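Local coordinates for protein epidermin leader peptide processing serine protease EpiP (Staphylococcus aureus subsp. aureus, PDB 3QFH) that is a subtilisin-like serine endopeptidase that probably cleaves the leader peptide from the epidermin precursor, at residues S237-D242 and K304-S309; K271-A276 and N312-G317; D281-N286 and F328-M333; G317-K322 and A339-S344; K364-T369 and Y378-S383. All coordinates share one frame; numbering follows the deposited sequence. Where two conformers were deposited one is given.

Interaction 1: S237-D242 and K304-S309; sequences SYIILD and KDVPAS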
# COMPACT_ATOMS: atom_id res chain seq x y z
N SER A 237 -6.46 6.77 1.52
CA SER A 237 -7.17 7.69 2.37
C SER A 237 -7.44 8.93 1.58
O SER A 237 -6.66 9.31 0.70
CB SER A 237 -6.35 8.06 3.60
OG SER A 237 -5.29 8.91 3.23
N TYR A 238 -8.55 9.58 1.88
CA TYR A 238 -8.88 10.81 1.23
C TYR A 238 -8.46 11.86 2.22
O TYR A 238 -8.94 11.89 3.36
CB TYR A 238 -10.35 10.87 0.88
CG TYR A 238 -10.71 9.83 -0.14
CD1 TYR A 238 -10.51 10.07 -1.49
CD2 TYR A 238 -11.22 8.60 0.24
CE1 TYR A 238 -10.82 9.12 -2.43
CE2 TYR A 238 -11.55 7.64 -0.71
CZ TYR A 238 -11.34 7.92 -2.05
OH TYR A 238 -11.64 6.98 -3.01
N ILE A 239 -7.55 12.72 1.78
CA ILE A 239 -6.97 13.72 2.64
C ILE A 239 -7.37 15.11 2.18
O ILE A 239 -7.51 15.37 0.98
CB ILE A 239 -5.43 13.54 2.64
CG1 ILE A 239 -4.78 14.30 3.79
CG2 ILE A 239 -4.82 13.92 1.29
CD1 ILE A 239 -3.32 13.98 3.95
N ILE A 240 -7.60 16.00 3.14
CA ILE A 240 -7.94 17.39 2.87
C ILE A 240 -6.68 18.24 2.99
O ILE A 240 -5.94 18.13 3.97
CB ILE A 240 -9.01 17.92 3.87
CG1 ILE A 240 -10.29 17.08 3.81
CG2 ILE A 240 -9.33 19.37 3.58
CD1 ILE A 240 -11.31 17.42 4.87
N LEU A 241 -6.42 19.05 1.98
CA LEU A 241 -5.29 19.98 2.01
C LEU A 241 -5.74 21.26 1.34
O LEU A 241 -6.53 21.23 0.40
CB LEU A 241 -4.03 19.43 1.34
CG LEU A 241 -4.03 19.24 -0.17
CD1 LEU A 241 -2.61 19.03 -0.67
CD2 LEU A 241 -4.94 18.08 -0.55
N ASP A 242 -5.20 22.37 1.83
CA ASP A 242 -5.60 23.68 1.35
C ASP A 242 -4.40 24.56 1.02
O ASP A 242 -3.89 25.28 1.88
CB ASP A 242 -6.45 24.32 2.44
CG ASP A 242 -7.12 25.58 1.98
OD1 ASP A 242 -7.83 26.18 2.80
OD2 ASP A 242 -6.94 25.97 0.80
N LYS A 304 -7.75 14.80 -1.80
CA LYS A 304 -6.93 13.95 -2.67
C LYS A 304 -6.89 12.51 -2.19
O LYS A 304 -6.94 12.24 -0.99
CB LYS A 304 -5.50 14.48 -2.75
CG LYS A 304 -5.36 15.83 -3.42
CD LYS A 304 -3.94 16.08 -3.92
CE LYS A 304 -3.58 15.17 -5.10
NZ LYS A 304 -2.19 15.35 -5.59
N ASP A 305 -6.81 11.59 -3.14
CA ASP A 305 -6.71 10.16 -2.86
C ASP A 305 -5.21 9.90 -2.70
O ASP A 305 -4.48 9.99 -3.67
CB ASP A 305 -7.32 9.37 -4.02
CG ASP A 305 -7.34 7.87 -3.79
OD1 ASP A 305 -7.05 7.42 -2.66
OD2 ASP A 305 -7.66 7.12 -4.75
N VAL A 306 -4.76 9.60 -1.48
CA VAL A 306 -3.33 9.40 -1.23
C VAL A 306 -3.01 8.06 -0.56
O VAL A 306 -3.81 7.53 0.20
CB VAL A 306 -2.74 10.56 -0.39
CG1 VAL A 306 -3.17 11.90 -0.98
CG2 VAL A 306 -3.15 10.46 1.05
N PRO A 307 -1.83 7.50 -0.83
CA PRO A 307 -0.78 8.03 -1.69
C PRO A 307 -0.94 7.75 -3.19
O PRO A 307 -0.04 8.09 -3.96
CB PRO A 307 0.47 7.32 -1.16
CG PRO A 307 -0.04 5.98 -0.72
CD PRO A 307 -1.44 6.22 -0.21
N ALA A 308 -2.07 7.19 -3.61
CA ALA A 308 -2.26 6.82 -5.02
C ALA A 308 -2.04 7.96 -6.01
O ALA A 308 -1.56 7.71 -7.11
CB ALA A 308 -3.65 6.18 -5.24
N SER A 309 -2.42 9.18 -5.65
CA SER A 309 -2.30 10.32 -6.56
C SER A 309 -1.03 11.13 -6.31
O SER A 309 -0.87 12.17 -6.90
CB SER A 309 -3.51 11.24 -6.41
OG SER A 309 -3.56 11.79 -5.10

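Interaction 2: K271-A276 and N312-G317; sequences KSIVVA and NVVTVG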
# COMPACT_ATOMS: atom_id res chain seq x y z
N LYS A 271 16.45 4.25 -3.35
CA LYS A 271 16.35 3.28 -4.44
C LYS A 271 15.26 2.24 -4.20
O LYS A 271 15.46 1.07 -4.53
CB LYS A 271 17.68 2.55 -4.71
CG LYS A 271 18.91 3.46 -4.88
CD LYS A 271 18.78 4.36 -6.08
CE LYS A 271 20.06 5.18 -6.29
NZ LYS A 271 19.96 6.04 -7.48
N SER A 272 14.15 2.65 -3.58
CA SER A 272 13.01 1.78 -3.39
C SER A 272 11.88 2.34 -4.24
O SER A 272 11.79 3.56 -4.43
CB SER A 272 12.54 1.70 -1.95
OG SER A 272 13.51 1.09 -1.12
N ILE A 273 11.06 1.44 -4.76
CA ILE A 273 9.89 1.80 -5.55
C ILE A 273 8.69 1.64 -4.63
O ILE A 273 8.58 0.63 -3.92
CB ILE A 273 9.68 0.79 -6.74
CG1 ILE A 273 10.96 0.62 -7.56
CG2 ILE A 273 8.51 1.22 -7.62
CD1 ILE A 273 10.87 -0.50 -8.61
N VAL A 274 7.77 2.61 -4.68
CA VAL A 274 6.54 2.57 -3.91
C VAL A 274 5.37 2.28 -4.85
O VAL A 274 5.14 2.99 -5.85
CB VAL A 274 6.30 3.92 -3.17
CG1 VAL A 274 4.90 3.93 -2.49
CG2 VAL A 274 7.40 4.19 -2.15
N VAL A 275 4.64 1.21 -4.55
CA VAL A 275 3.47 0.78 -5.31
C VAL A 275 2.23 0.97 -4.43
O VAL A 275 2.14 0.43 -3.33
CB VAL A 275 3.59 -0.70 -5.70
CG1 VAL A 275 2.40 -1.12 -6.61
CG2 VAL A 275 4.95 -0.95 -6.38
N ALA A 276 1.26 1.71 -4.94
CA ALA A 276 0.11 2.06 -4.18
C ALA A 276 -1.17 1.63 -4.86
O ALA A 276 -1.30 1.69 -6.08
CB ALA A 276 0.10 3.58 -3.98
N ASN A 312 5.77 10.07 -7.60
CA ASN A 312 6.68 8.95 -7.44
C ASN A 312 6.08 7.66 -6.87
O ASN A 312 6.71 6.95 -6.11
CB ASN A 312 7.88 9.40 -6.64
CG ASN A 312 8.63 10.51 -7.34
OD1 ASN A 312 8.96 10.39 -8.50
ND2 ASN A 312 8.92 11.60 -6.62
N VAL A 313 4.85 7.36 -7.25
CA VAL A 313 4.21 6.12 -6.85
C VAL A 313 3.72 5.42 -8.10
O VAL A 313 3.34 6.07 -9.08
CB VAL A 313 3.00 6.36 -5.92
CG1 VAL A 313 3.41 7.17 -4.68
CG2 VAL A 313 1.91 7.07 -6.66
N VAL A 314 3.75 4.10 -8.08
CA VAL A 314 3.19 3.29 -9.15
C VAL A 314 1.74 3.02 -8.65
O VAL A 314 1.55 2.36 -7.63
CB VAL A 314 3.94 1.98 -9.33
CG1 VAL A 314 3.18 1.05 -10.30
CG2 VAL A 314 5.35 2.24 -9.81
N THR A 315 0.73 3.57 -9.35
CA THR A 315 -0.67 3.45 -8.95
C THR A 315 -1.33 2.32 -9.69
O THR A 315 -1.38 2.33 -10.93
CB THR A 315 -1.44 4.73 -9.27
OG1 THR A 315 -0.74 5.84 -8.72
CG2 THR A 315 -2.88 4.70 -8.72
N VAL A 316 -1.87 1.37 -8.94
CA VAL A 316 -2.41 0.15 -9.53
C VAL A 316 -3.93 0.11 -9.42
O VAL A 316 -4.49 0.18 -8.33
CB VAL A 316 -1.83 -1.08 -8.82
CG1 VAL A 316 -2.31 -2.37 -9.44
CG2 VAL A 316 -0.27 -1.00 -8.81
N GLY A 317 -4.59 0.03 -10.57
CA GLY A 317 -6.03 -0.15 -10.60
C GLY A 317 -6.35 -1.66 -10.67
O GLY A 317 -5.48 -2.49 -10.92
O HOH W 1 7.53 4.49 -7.15

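Interaction 3: D281-N286 and F328-M333; sequences DGIDVN and FSNFGM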
# COMPACT_ATOMS: atom_id res chain seq x y z
N ASP A 281 -13.57 3.22 -4.67
CA ASP A 281 -14.88 3.89 -4.68
C ASP A 281 -15.42 4.12 -6.06
O ASP A 281 -16.40 4.83 -6.24
CB ASP A 281 -14.75 5.20 -3.92
CG ASP A 281 -14.38 4.98 -2.48
OD1 ASP A 281 -15.11 4.25 -1.79
OD2 ASP A 281 -13.35 5.52 -2.04
N GLY A 282 -14.77 3.54 -7.06
CA GLY A 282 -15.20 3.67 -8.44
C GLY A 282 -15.29 5.09 -8.95
O GLY A 282 -16.14 5.41 -9.78
N ILE A 283 -14.41 5.97 -8.48
CA ILE A 283 -14.51 7.35 -8.94
C ILE A 283 -13.34 7.79 -9.84
O ILE A 283 -12.20 7.31 -9.72
CB ILE A 283 -14.64 8.33 -7.75
CG1 ILE A 283 -13.34 8.47 -6.98
CG2 ILE A 283 -15.77 7.90 -6.81
CD1 ILE A 283 -13.49 9.35 -5.76
N ASP A 284 -13.66 8.68 -10.78
CA ASP A 284 -12.68 9.30 -11.65
C ASP A 284 -12.08 10.39 -10.77
O ASP A 284 -12.75 11.38 -10.43
CB ASP A 284 -13.36 9.91 -12.89
CG ASP A 284 -12.36 10.57 -13.87
OD1 ASP A 284 -12.71 10.69 -15.05
OD2 ASP A 284 -11.23 10.96 -13.48
N VAL A 285 -10.82 10.21 -10.39
CA VAL A 285 -10.18 11.13 -9.46
C VAL A 285 -10.01 12.56 -9.98
O VAL A 285 -9.59 13.42 -9.23
CB VAL A 285 -8.84 10.62 -8.98
CG1 VAL A 285 -9.03 9.30 -8.22
CG2 VAL A 285 -7.88 10.48 -10.17
N ASN A 286 -10.28 12.80 -11.26
CA ASN A 286 -10.20 14.15 -11.81
C ASN A 286 -11.43 14.95 -11.50
O ASN A 286 -11.42 16.17 -11.63
CB ASN A 286 -9.95 14.09 -13.29
CG ASN A 286 -8.59 13.56 -13.60
OD1 ASN A 286 -7.60 14.10 -13.14
ND2 ASN A 286 -8.52 12.49 -14.37
N PHE A 328 -15.47 -1.14 -8.78
CA PHE A 328 -15.08 -0.40 -7.60
C PHE A 328 -13.73 0.32 -7.74
O PHE A 328 -13.33 1.05 -6.86
CB PHE A 328 -15.00 -1.35 -6.39
CG PHE A 328 -14.11 -2.58 -6.61
CD1 PHE A 328 -14.69 -3.84 -6.78
CD2 PHE A 328 -12.74 -2.48 -6.62
CE1 PHE A 328 -13.92 -4.96 -6.98
CE2 PHE A 328 -11.94 -3.61 -6.81
CZ PHE A 328 -12.53 -4.86 -6.99
N SER A 329 -13.02 0.12 -8.84
CA SER A 329 -11.69 0.73 -8.95
C SER A 329 -11.72 2.21 -9.29
O SER A 329 -12.38 2.64 -10.23
CB SER A 329 -10.84 0.02 -10.01
OG SER A 329 -9.47 0.47 -9.91
N ASN A 330 -11.02 3.00 -8.51
CA ASN A 330 -10.83 4.38 -8.90
C ASN A 330 -10.00 4.35 -10.20
O ASN A 330 -9.36 3.33 -10.54
CB ASN A 330 -10.10 5.19 -7.83
CG ASN A 330 -10.98 5.52 -6.63
OD1 ASN A 330 -12.16 5.12 -6.52
ND2 ASN A 330 -10.41 6.29 -5.71
N PHE A 331 -10.03 5.45 -10.93
CA PHE A 331 -9.28 5.59 -12.16
C PHE A 331 -9.19 7.06 -12.54
O PHE A 331 -9.71 7.94 -11.83
CB PHE A 331 -10.00 4.84 -13.26
CG PHE A 331 -11.36 5.39 -13.59
CD1 PHE A 331 -11.54 6.21 -14.69
CD2 PHE A 331 -12.45 5.11 -12.77
CE1 PHE A 331 -12.78 6.73 -14.98
CE2 PHE A 331 -13.71 5.63 -13.05
CZ PHE A 331 -13.87 6.45 -14.17
N GLY A 332 -8.57 7.31 -13.69
CA GLY A 332 -8.49 8.65 -14.26
C GLY A 332 -7.16 8.98 -14.91
O GLY A 332 -6.14 8.32 -14.66
N MET A 333 -7.18 9.97 -15.79
CA MET A 333 -5.95 10.42 -16.44
C MET A 333 -5.02 10.93 -15.37
O MET A 333 -5.47 11.49 -14.36
CB MET A 333 -6.19 11.54 -17.47
CG MET A 333 -6.55 11.10 -18.90
SD MET A 333 -5.27 10.14 -19.78
CE MET A 333 -5.91 10.24 -21.45
O HOH W 2 -9.89 11.21 -16.00

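Interaction 4: G317-K322 and A339-S344; sequences GSTDQK and AAPGGS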
# COMPACT_ATOMS: atom_id res chain seq x y z
N GLY A 317 -4.59 0.03 -10.57
CA GLY A 317 -6.03 -0.15 -10.60
C GLY A 317 -6.35 -1.66 -10.67
O GLY A 317 -5.48 -2.49 -10.92
N SER A 318 -7.60 -2.01 -10.45
CA SER A 318 -8.02 -3.42 -10.43
C SER A 318 -8.92 -3.81 -11.62
O SER A 318 -9.81 -3.05 -12.01
CB SER A 318 -8.75 -3.70 -9.11
OG SER A 318 -9.54 -4.89 -9.15
N THR A 319 -8.67 -5.00 -12.17
CA THR A 319 -9.46 -5.58 -13.26
C THR A 319 -10.26 -6.81 -12.77
O THR A 319 -9.90 -7.48 -11.78
CB THR A 319 -8.55 -6.00 -14.46
OG1 THR A 319 -7.54 -6.90 -14.02
CG2 THR A 319 -7.87 -4.79 -15.12
N ASP A 320 -11.34 -7.13 -13.47
CA ASP A 320 -12.13 -8.30 -13.13
C ASP A 320 -11.66 -9.52 -13.93
O ASP A 320 -10.59 -9.47 -14.55
CB ASP A 320 -13.64 -8.01 -13.31
CG ASP A 320 -14.05 -7.82 -14.76
OD1 ASP A 320 -13.22 -8.08 -15.66
OD2 ASP A 320 -15.22 -7.44 -14.99
N GLN A 321 -12.41 -10.63 -13.90
CA GLN A 321 -11.99 -11.85 -14.58
C GLN A 321 -12.05 -11.77 -16.11
O GLN A 321 -11.48 -12.63 -16.78
CB GLN A 321 -12.75 -13.09 -14.09
CG GLN A 321 -14.25 -13.18 -14.47
CD GLN A 321 -15.11 -12.25 -13.68
OE1 GLN A 321 -14.60 -11.37 -12.98
NE2 GLN A 321 -16.43 -12.44 -13.77
N LYS A 322 -12.77 -10.79 -16.66
CA LYS A 322 -12.79 -10.58 -18.11
C LYS A 322 -11.82 -9.46 -18.53
O LYS A 322 -11.92 -8.91 -19.62
CB LYS A 322 -14.22 -10.27 -18.56
CG LYS A 322 -15.14 -11.49 -18.41
CD LYS A 322 -16.58 -11.20 -18.75
CE LYS A 322 -17.31 -12.50 -19.13
NZ LYS A 322 -17.01 -13.66 -18.21
N ALA A 339 -2.83 -1.87 -14.29
CA ALA A 339 -3.91 -2.59 -13.66
C ALA A 339 -3.53 -4.07 -13.47
O ALA A 339 -2.79 -4.64 -14.26
CB ALA A 339 -5.16 -2.47 -14.51
N ALA A 340 -4.04 -4.68 -12.41
CA ALA A 340 -3.84 -6.11 -12.18
C ALA A 340 -5.20 -6.64 -11.67
O ALA A 340 -6.02 -5.85 -11.22
CB ALA A 340 -2.73 -6.35 -11.17
N PRO A 341 -5.44 -7.96 -11.78
CA PRO A 341 -6.72 -8.54 -11.32
C PRO A 341 -6.99 -8.36 -9.83
O PRO A 341 -6.17 -8.74 -8.96
CB PRO A 341 -6.55 -10.03 -11.63
CG PRO A 341 -5.54 -10.06 -12.76
CD PRO A 341 -4.58 -8.97 -12.43
N GLY A 342 -8.13 -7.74 -9.52
CA GLY A 342 -8.52 -7.53 -8.15
C GLY A 342 -9.94 -8.01 -7.87
O GLY A 342 -10.37 -7.96 -6.74
N GLY A 343 -10.66 -8.41 -8.91
CA GLY A 343 -11.98 -8.97 -8.76
C GLY A 343 -13.14 -8.08 -9.10
O GLY A 343 -12.99 -7.02 -9.66
N SER A 344 -14.33 -8.56 -8.76
CA SER A 344 -15.55 -7.84 -9.04
C SER A 344 -16.69 -8.42 -8.21
O SER A 344 -16.60 -9.55 -7.70
CB SER A 344 -15.91 -7.98 -10.53
OG SER A 344 -17.19 -7.41 -10.82
O HOH W 3 -17.60 -8.03 -13.60

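Interaction 5: K364-T369 and Y378-S383; sequences KENILT and YQAGTS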
# COMPACT_ATOMS: atom_id res chain seq x y z
N LYS A 364 -15.58 -17.30 -9.54
CA LYS A 364 -15.21 -16.76 -10.83
C LYS A 364 -14.77 -15.30 -10.79
O LYS A 364 -13.87 -14.92 -11.55
CB LYS A 364 -16.39 -16.90 -11.80
CG LYS A 364 -16.73 -18.34 -12.15
CD LYS A 364 -17.93 -18.40 -13.08
CE LYS A 364 -18.27 -19.85 -13.47
NZ LYS A 364 -19.52 -19.93 -14.29
N GLU A 365 -15.36 -14.49 -9.90
CA GLU A 365 -15.08 -13.05 -9.86
C GLU A 365 -14.30 -12.54 -8.63
O GLU A 365 -13.97 -11.36 -8.57
CB GLU A 365 -16.39 -12.24 -10.01
CG GLU A 365 -17.37 -12.32 -8.82
CD GLU A 365 -18.62 -11.43 -9.03
OE1 GLU A 365 -19.45 -11.34 -8.10
OE2 GLU A 365 -18.78 -10.80 -10.11
N ASN A 366 -14.05 -13.40 -7.64
CA ASN A 366 -13.24 -12.98 -6.49
C ASN A 366 -11.88 -13.67 -6.51
O ASN A 366 -11.69 -14.66 -7.21
CB ASN A 366 -13.95 -13.20 -5.15
CG ASN A 366 -15.08 -12.18 -4.89
OD1 ASN A 366 -15.38 -11.31 -5.71
ND2 ASN A 366 -15.69 -12.29 -3.72
N ILE A 367 -10.97 -13.13 -5.72
CA ILE A 367 -9.60 -13.57 -5.63
C ILE A 367 -9.38 -14.52 -4.45
O ILE A 367 -9.62 -14.16 -3.29
CB ILE A 367 -8.68 -12.36 -5.40
CG1 ILE A 367 -8.92 -11.24 -6.44
CG2 ILE A 367 -7.22 -12.81 -5.33
CD1 ILE A 367 -8.58 -11.58 -7.85
N LEU A 368 -8.86 -15.70 -4.74
CA LEU A 368 -8.56 -16.67 -3.73
C LEU A 368 -7.22 -16.29 -3.13
O LEU A 368 -6.24 -16.13 -3.85
CB LEU A 368 -8.52 -18.08 -4.36
CG LEU A 368 -8.13 -19.25 -3.45
CD1 LEU A 368 -9.08 -19.39 -2.24
CD2 LEU A 368 -8.10 -20.52 -4.25
N THR A 369 -7.17 -16.09 -1.82
CA THR A 369 -5.89 -15.75 -1.20
C THR A 369 -5.78 -16.38 0.17
O THR A 369 -6.74 -17.00 0.66
CB THR A 369 -5.67 -14.20 -1.14
OG1 THR A 369 -4.30 -13.90 -0.83
CG2 THR A 369 -6.62 -13.53 -0.15
N TYR A 378 -11.89 -15.88 -0.16
CA TYR A 378 -12.18 -15.18 -1.43
C TYR A 378 -12.49 -13.70 -1.12
O TYR A 378 -13.39 -13.41 -0.32
CB TYR A 378 -13.39 -15.81 -2.15
CG TYR A 378 -13.04 -17.05 -2.94
CD1 TYR A 378 -12.53 -16.94 -4.22
CD2 TYR A 378 -13.20 -18.34 -2.41
CE1 TYR A 378 -12.18 -18.05 -4.97
CE2 TYR A 378 -12.85 -19.48 -3.17
CZ TYR A 378 -12.34 -19.30 -4.44
OH TYR A 378 -11.97 -20.35 -5.22
N GLN A 379 -11.72 -12.79 -1.71
CA GLN A 379 -11.93 -11.35 -1.51
C GLN A 379 -11.77 -10.61 -2.84
O GLN A 379 -11.47 -11.21 -3.87
CB GLN A 379 -10.93 -10.81 -0.49
CG GLN A 379 -11.16 -11.31 0.92
CD GLN A 379 -12.22 -10.54 1.63
OE1 GLN A 379 -11.98 -9.42 2.07
NE2 GLN A 379 -13.39 -11.13 1.78
N ALA A 380 -11.99 -9.30 -2.80
CA ALA A 380 -11.85 -8.48 -3.99
C ALA A 380 -11.40 -7.10 -3.58
O ALA A 380 -11.61 -6.69 -2.45
CB ALA A 380 -13.14 -8.41 -4.76
N GLY A 381 -10.75 -6.39 -4.49
CA GLY A 381 -10.33 -5.03 -4.18
C GLY A 381 -9.00 -4.70 -4.77
O GLY A 381 -8.25 -5.60 -5.14
N THR A 382 -8.70 -3.40 -4.86
CA THR A 382 -7.43 -2.96 -5.42
C THR A 382 -6.28 -3.44 -4.56
O THR A 382 -5.17 -3.57 -5.05
CB THR A 382 -7.35 -1.40 -5.56
OG1 THR A 382 -7.64 -0.78 -4.30
CG2 THR A 382 -8.34 -0.88 -6.61
N SER A 383 -6.54 -3.70 -3.28
CA SER A 383 -5.51 -4.17 -2.35
C SER A 383 -5.02 -5.56 -2.77
O SER A 383 -3.98 -6.00 -2.32
CB SER A 383 -6.01 -4.17 -0.90
OG SER A 383 -6.97 -5.21 -0.67

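Interaction 1: S237-D242 and K304-S309
Tyr238 lays its ring over the side chain of Asp305, and the ring and carboxylate planes are inclined by 27°, with Asp305 OD1 over one ring face and Tyr238 CE1 3.9 Å from Asp305 CB. The ring comes back over the partner strand because Tyr238 CG stands beside its own backbone N, anti to the carbonyl carbon (chi1 -65°). On the other face of this two-stranded antiparallel ribbon, Ile239 and Val306 meet at about a right angle, branch against branch; Ile239 CG2 to Val306 CG1 is only 3.5 Å, tighter than usual for two carbons. Ser237 OG lies 3.4 Å from Val306 CG2 on the same face, and farther along Leu241 CD2 rests on the aliphatic part of Lys304, 3.7 Å from its CG. The register rests on Ile239 and Lys304, which exchange two bonds, Ile239 N to Lys304 O at 2.9 Å and Lys304 N to Ile239 O at 2.8 Å. A single further bond runs almost straight from Val306 N to Ser237 O at 2.9 Å. Tyr335 OH bonds Asp305 OD2, and Tyr238 OH bonds Asp281. The ribbon is therefore two-sided: on one side the apolar side chains of Ile239 and Val306 pack against helix 254-269, while the Tyr238-Asp305 face feeds a polar network that would probably favour a charged carboxylate on Asp305.

Interaction 2: K271-A276 and N312-G317
Val275 sends its side chain along the neighbouring parallel strand toward Val316. Starting at the root, Val275 CB lies 4.2 Å from Val314 O. CG1, set anti to the backbone N (chi1 -175°), continues past that oxygen and ends 3.5 Å from Val316 CG2, a tight carbon pair. The other branch, CG2, faces back to Val314 CB at 4.3 Å. Two residues before Val275, on the same face, Ile273 CG2 touches Val314 CG2. The opposite face holds Ala276 and Val274. Between the faces run three nearly straight backbone bonds: Val314 N to Val274 O at 2.9 Å, Ala276 N to Val314 O at 2.8 Å, and Val316 N to Ala276 O. At the start of the strands, water 1 accepts from Val274 N and donates to Asn312 O, bridging the two chain segments. Helix 382-400 lies against Val275 and Val316, and helix 254-269 against Val274 and Val313, the layering of an alpha/beta subtilisin core. Branched apolar side chains, with the peptide groups paired between the faces, imply a contact held by backbone hydrogen bonds and apolar packing, with water 1 linking the backbones of Val274 and Asn312 where no direct bond does.

Interaction 3: D281-N286 and F328-M333
Asn330 OD1 is gripped by two backbone N-H groups of the facing loop, Asp281 N at 3.0 Å and Ile283 N at 3.1 Å. They reach it from opposite faces of the amide, each more than 40° out of its plane, so neither uses a lone pair in the plane. The bond from Ile283 N is almost linear at 178°. Ile283 CG1 runs alongside the same amide, 3.6 Å from Asn330 OD1. Next along the loops, Phe331 N donates to Ile283 O and Val285 N to Phe331 O at 2.9 Å, a short bridge between two irregular segments. The Phe331 ring turns back over Asp284, its CG lying between backbone N and carbonyl carbon (chi1 64°), so that CZ comes to 3.7 Å from Asp284 CB and Asp284 CA sits over one ring face. At the far end Asn286 ND2 donates to Met333 O at 3.2 Å, with that oxygen nearly in the amide plane. A second shell positions these groups. Asp284 OD2 accepts from Asn286 N in an Asx turn, and Asn330 ND2 bonds Asp305 and Tyr238, which hold the amide from its nitrogen side. Arg427 makes a cation-pi contact with Phe331. The paired loops thus follow strands 273-277 and 314-319 of the parallel sheet, with Ile283 packed on helix 288-292 and Asn330 tied to the ribbon of strands 237-241 and 302-306.

Interaction 4: G317-K322 and A339-S344
Thr319 places its methyl CG2 against Ala339 CB at 3.6 Å, while its OG1 lies 3.2 Å from Pro341 N, which has no hydrogen to give. With chi1 at 56° OG1 sits between the backbone N and the carbonyl carbon, and its hydrogen-bond partner is Glu432. On the other face, Ser318 OG, anti to its own N (chi1 163°), lies 3.0 Å from Gly342 CA, a close approach; the hydroxyl bonds Ser326. The backbones pair in parallel, Ala340 N donating to Gly317 O at 3.0 Å and Thr319 N to Ala340 O at 2.9 Å, the latter from well above the carbonyl plane. This is the edge of the seven-stranded parallel sheet of the subtilisin-like fold, with strand 338-341 outermost and helix 382-400 against Ser318 and Ala340. At the end of the strand, Thr319 O takes two donors, Gly342 N at 2.9 Å and Gly343 N at 3.1 Å, the first in its carbonyl plane and the second tilted from it. Gly343 turns the chain here with a positive phi of 103°. Asp320 CB then packs on Ser344 CB, and water 3 donates to both Asp320 OD2 and Ser344 OG, bridging the two side chains. Asp320 OD1 accepts from Lys322 N in an Asx turn, and Ser344 OG is also bonded by Glu327 and Ala346.

Interaction 5: K364-T369 and Y378-S383
Asn366, the residue that leaves helix 361-365, presses its CB against the opposite strand, 3.4 Å from Gln379 O and 4.0 Å from Tyr378 CB. Its backbone O lies at the edge of the Tyr378 ring, near the ring plane, and accepts a hydrogen bond from Trp103 NE1. Ile367 follows with the two bonds that define the pairing: Ile367 N donates to Gln379 O at 2.7 Å, nearly in line with that carbonyl, and Gln379 N returns to Ile367 O at 3.0 Å. The CB of Ile367 also sits close to Gln379 O, while Gln379 curls back on itself so that NE2 donates to Tyr378 O. Leu368 carries the main side-chain contact. Its CG is anti to the backbone N (chi1 177°), which sends CD1 over one face of the Tyr378 ring, 4.1 Å from the centroid and 19° off the normal, a CH-pi contact displaced toward the rim. Leu368 CB backs it at 3.7 Å from Tyr378 CE1. His363 meets the same ring edge-to-face. Thr369 then turns its hydroxyl to Met180 O and Gln184 on helix 177-186. The arrangement is an antiparallel beta hairpin of strands 367-370 and 376-379, whose second strand runs on through Gly381 into helix 382-400. At the start of that helix Ser383 OG bonds His177 NE2, consistent with the nucleophile of a subtilase Ser-His-Asp triad completed by Asp130.

In the fold
Interactions 2 and 4 share Gly317 and strand 314-319, joining three adjacent strands of the seven-stranded parallel sheet, with centres about 18 Å apart. Interaction 3 ties the loops after strands 273-277 and 314-319, and its segments alternate along the chain with those of interactions 1, 2 and 4. Interaction 1, a separate two-stranded ribbon, touches interaction 3 through Asp281 and Asn330 and interaction 2 through Ala308 and Thr315. Interaction 5 opens after the other four have closed; its centre is about 9 Å from that of interaction 4, which it meets through Gly342 and Gly381. Interactions 2, 4 and 5 thus lead from the parallel sheet to the start of helix 382-400, which bears the probable nucleophile.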